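Local coordinates for protein rhamnosidase B (Bacillus sp., PDB 2OKX) that is a family 78 glycoside hydrolase, an alpha-L-rhamnosidase that probably removes terminal rhamnose from its substrates with inversion of configuration, at residues Arg49-Val54 / Val59-Val64. Numbering follows the deposited sequence.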
ATOM      1  N   ARG A  49      -3.715  -9.285 -13.461  1.00 22.79           N
ATOM      2  CA  ARG A  49      -5.023  -8.740 -13.084  1.00 24.12           C
ATOM      3  C   ARG A  49      -5.913  -8.587 -14.322  1.00 24.69           C
ATOM      4  O   ARG A  49      -5.415  -8.569 -15.447  1.00 24.94           O
ATOM      5  CB  ARG A  49      -4.844  -7.370 -12.419  1.00 22.99           C
ATOM      6  CG  ARG A  49      -3.974  -7.366 -11.163  1.00 20.70           C
ATOM      7  CD  ARG A  49      -4.660  -8.061 -10.001  1.00 22.39           C
ATOM      8  NE  ARG A  49      -3.922  -7.903  -8.750  1.00 24.19           N
ATOM      9  CZ  ARG A  49      -3.151  -8.836  -8.198  1.00 25.93           C
ATOM     10  NH1 ARG A  49      -3.004 -10.021  -8.781  1.00 25.50           N
ATOM     11  NH2 ARG A  49      -2.528  -8.583  -7.055  1.00 26.83           N
ATOM     12  N   TYR A  50      -7.225  -8.461 -14.119  1.00 23.99           N
ATOM     13  CA  TYR A  50      -8.141  -8.316 -15.245  1.00 22.92           C
ATOM     14  C   TYR A  50      -9.259  -7.300 -15.021  1.00 23.29           C
ATOM     15  O   TYR A  50      -9.553  -6.916 -13.892  1.00 21.52           O
ATOM     16  CB  TYR A  50      -8.810  -9.657 -15.566  1.00 21.28           C
ATOM     17  CG  TYR A  50      -9.877 -10.053 -14.559  1.00 20.49           C
ATOM     18  CD1 TYR A  50      -9.579 -10.883 -13.480  1.00 18.81           C
ATOM     19  CD2 TYR A  50     -11.173  -9.546 -14.655  1.00 20.91           C
ATOM     20  CE1 TYR A  50     -10.545 -11.197 -12.518  1.00 18.25           C
ATOM     21  CE2 TYR A  50     -12.144  -9.848 -13.698  1.00 20.33           C
ATOM     22  CZ  TYR A  50     -11.822 -10.672 -12.634  1.00 20.35           C
ATOM     23  OH  TYR A  50     -12.776 -10.949 -11.681  1.00 20.90           O
ATOM     24  N   VAL A  51      -9.872  -6.890 -16.127  1.00 22.48           N
ATOM     25  CA  VAL A  51     -11.030  -6.003 -16.136  1.00 23.80           C
ATOM     26  C   VAL A  51     -12.017  -6.742 -17.049  1.00 24.57           C
ATOM     27  O   VAL A  51     -11.732  -6.968 -18.229  1.00 26.04           O
ATOM     28  CB  VAL A  51     -10.725  -4.623 -16.736  1.00 23.55           C
ATOM     29  CG1 VAL A  51     -12.011  -3.805 -16.785  1.00 25.31           C
ATOM     30  CG2 VAL A  51      -9.677  -3.897 -15.893  1.00 22.14           C
ATOM     31  N   LEU A  52     -13.164  -7.126 -16.500  1.00 24.85           N
ATOM     32  CA  LEU A  52     -14.168  -7.885 -17.243  1.00 25.12           C
ATOM     33  C   LEU A  52     -15.317  -7.087 -17.848  1.00 27.14           C
ATOM     34  O   LEU A  52     -15.909  -6.226 -17.190  1.00 26.54           O
ATOM     35  CB  LEU A  52     -14.753  -8.972 -16.336  1.00 23.23           C
ATOM     36  CG  LEU A  52     -15.957  -9.765 -16.860  1.00 24.59           C
ATOM     37  CD1 LEU A  52     -15.523 -10.652 -18.026  1.00 22.93           C
ATOM     38  CD2 LEU A  52     -16.540 -10.614 -15.732  1.00 23.92           C
ATOM     39  N   PHE A  53     -15.631  -7.399 -19.107  1.00 27.24           N
ATOM     40  CA  PHE A  53     -16.721  -6.758 -19.833  1.00 27.21           C
ATOM     41  C   PHE A  53     -17.663  -7.827 -20.383  1.00 29.28           C
ATOM     42  O   PHE A  53     -17.217  -8.833 -20.939  1.00 29.35           O
ATOM     43  CB  PHE A  53     -16.200  -5.936 -21.015  1.00 27.82           C
ATOM     44  CG  PHE A  53     -15.314  -4.789 -20.630  1.00 27.31           C
ATOM     45  CD1 PHE A  53     -13.958  -4.990 -20.394  1.00 27.90           C
ATOM     46  CD2 PHE A  53     -15.828  -3.500 -20.530  1.00 27.13           C
ATOM     47  CE1 PHE A  53     -13.125  -3.922 -20.071  1.00 27.41           C
ATOM     48  CE2 PHE A  53     -15.004  -2.426 -20.206  1.00 27.02           C
ATOM     49  CZ  PHE A  53     -13.650  -2.638 -19.976  1.00 28.81           C
ATOM     50  N   VAL A  54     -18.964  -7.619 -20.214  1.00 27.68           N
ATOM     51  CA  VAL A  54     -19.953  -8.557 -20.730  1.00 27.99           C
ATOM     52  C   VAL A  54     -20.892  -7.750 -21.608  1.00 28.26           C
ATOM     53  O   VAL A  54     -21.645  -6.905 -21.122  1.00 28.32           O
ATOM     54  CB  VAL A  54     -20.751  -9.237 -19.603  1.00 27.82           C
ATOM     55  CG1 VAL A  54     -21.779 -10.187 -20.201  1.00 27.18           C
ATOM     56  CG2 VAL A  54     -19.809 -10.004 -18.683  1.00 27.99           C
ATOM     57  N   VAL A  59     -18.087  -5.304 -15.904  1.00 23.84           N
ATOM     58  CA  VAL A  59     -18.703  -6.016 -14.797  1.00 24.07           C
ATOM     59  C   VAL A  59     -17.876  -6.086 -13.513  1.00 24.90           C
ATOM     60  O   VAL A  59     -18.431  -6.025 -12.417  1.00 25.65           O
ATOM     61  CB  VAL A  59     -19.080  -7.451 -15.231  1.00 23.21           C
ATOM     62  CG1 VAL A  59     -19.570  -8.253 -14.042  1.00 22.78           C
ATOM     63  CG2 VAL A  59     -20.158  -7.391 -16.307  1.00 23.48           C
ATOM     64  N   GLY A  60     -16.559  -6.213 -13.638  1.00 25.24           N
ATOM     65  CA  GLY A  60     -15.737  -6.303 -12.446  1.00 23.32           C
ATOM     66  C   GLY A  60     -14.243  -6.275 -12.707  1.00 22.65           C
ATOM     67  O   GLY A  60     -13.801  -6.157 -13.852  1.00 21.72           O
ATOM     68  N   ARG A  61     -13.476  -6.374 -11.625  1.00 22.09           N
ATOM     69  CA  ARG A  61     -12.014  -6.362 -11.669  1.00 22.61           C
ATOM     70  C   ARG A  61     -11.495  -7.431 -10.715  1.00 22.36           C
ATOM     71  O   ARG A  61     -12.173  -7.796  -9.753  1.00 22.98           O
ATOM     72  CB  ARG A  61     -11.470  -5.002 -11.219  1.00 22.95           C
ATOM     73  CG  ARG A  61     -11.988  -3.802 -11.998  1.00 22.32           C
ATOM     74  CD  ARG A  61     -11.558  -2.496 -11.319  1.00 21.90           C
ATOM     75  NE  ARG A  61     -12.172  -1.318 -11.928  1.00 19.54           N
ATOM     76  CZ  ARG A  61     -11.688  -0.674 -12.985  1.00 20.29           C
ATOM     77  NH1 ARG A  61     -10.566  -1.082 -13.564  1.00 18.16           N
ATOM     78  NH2 ARG A  61     -12.333   0.380 -13.469  1.00 22.82           N
ATOM     79  N   GLY A  62     -10.287  -7.918 -10.978  1.00 22.90           N
ATOM     80  CA  GLY A  62      -9.699  -8.935 -10.125  1.00 19.58           C
ATOM     81  C   GLY A  62      -8.426  -9.492 -10.735  1.00 19.91           C
ATOM     82  O   GLY A  62      -7.823  -8.859 -11.599  1.00 19.46           O
ATOM     83  N   PRO A  63      -7.949 -10.648 -10.253  1.00 19.96           N
ATOM     84  CA  PRO A  63      -8.551 -11.395  -9.145  1.00 18.87           C
ATOM     85  C   PRO A  63      -8.003 -10.799  -7.850  1.00 19.68           C
ATOM     86  O   PRO A  63      -7.213  -9.861  -7.892  1.00 19.57           O
ATOM     87  CB  PRO A  63      -8.040 -12.809  -9.382  1.00 21.77           C
ATOM     88  CG  PRO A  63      -6.638 -12.550  -9.872  1.00 20.73           C
ATOM     89  CD  PRO A  63      -6.845 -11.413 -10.864  1.00 20.24           C
ATOM     90  N   VAL A  64      -8.422 -11.324  -6.705  1.00 21.37           N
ATOM     91  CA  VAL A  64      -7.892 -10.824  -5.442  1.00 21.70           C
ATOM     92  C   VAL A  64      -6.442 -11.301  -5.403  1.00 22.63           C
ATOM     93  O   VAL A  64      -6.073 -12.210  -6.152  1.00 23.22           O
ATOM     94  CB  VAL A  64      -8.674 -11.385  -4.233  1.00 22.52           C
ATOM     95  CG1 VAL A  64     -10.114 -10.875  -4.266  1.00 21.51           C
ATOM     96  CG2 VAL A  64      -8.651 -12.904  -4.242  1.00 21.69           C
TER
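Y50 and L52 pair with G62 and G60 in a beta hairpin whose strands run antiparallel, their axes 4.8 Å apart and 169° between directions, with 57-62 forming the outermost strand of an antiparallel sheet in the N-terminal domain. Four backbone hydrogen bonds join them, including a short one from Y50 N to G62 O (2.6 Å) and a nearly straight one from L52 N to G60 O (170°). The pairing illustrates how glycine lets an aromatic ring lie over a neighbouring strand. Y50 holds CG between its backbone N and carbonyl carbon (chi1 74°), which lays the ring over G62, whose N sits 3.5 Å above its plane toward the rim; G62, having no CB, leaves room for CE1. The hydroxyl is hydrogen-bonded to the D74 carboxylate and the Y76 hydroxyl. Replacing Y50 with alanine would probably uncover the G62 peptide and leave D74 and Y76 without their shared hydroxyl partner. On the opposite face V51 and R61 point the same way, CG2 of V51 meeting NH1 of R61 at 3.8 Å, while R61 NE forms a salt bridge with E200 OE2 and the guanidinium makes a cation-pi contact with F450. Beside the ring, P63, which follows a cis peptide, brings its CD to 3.8 Å from Y50 CD1.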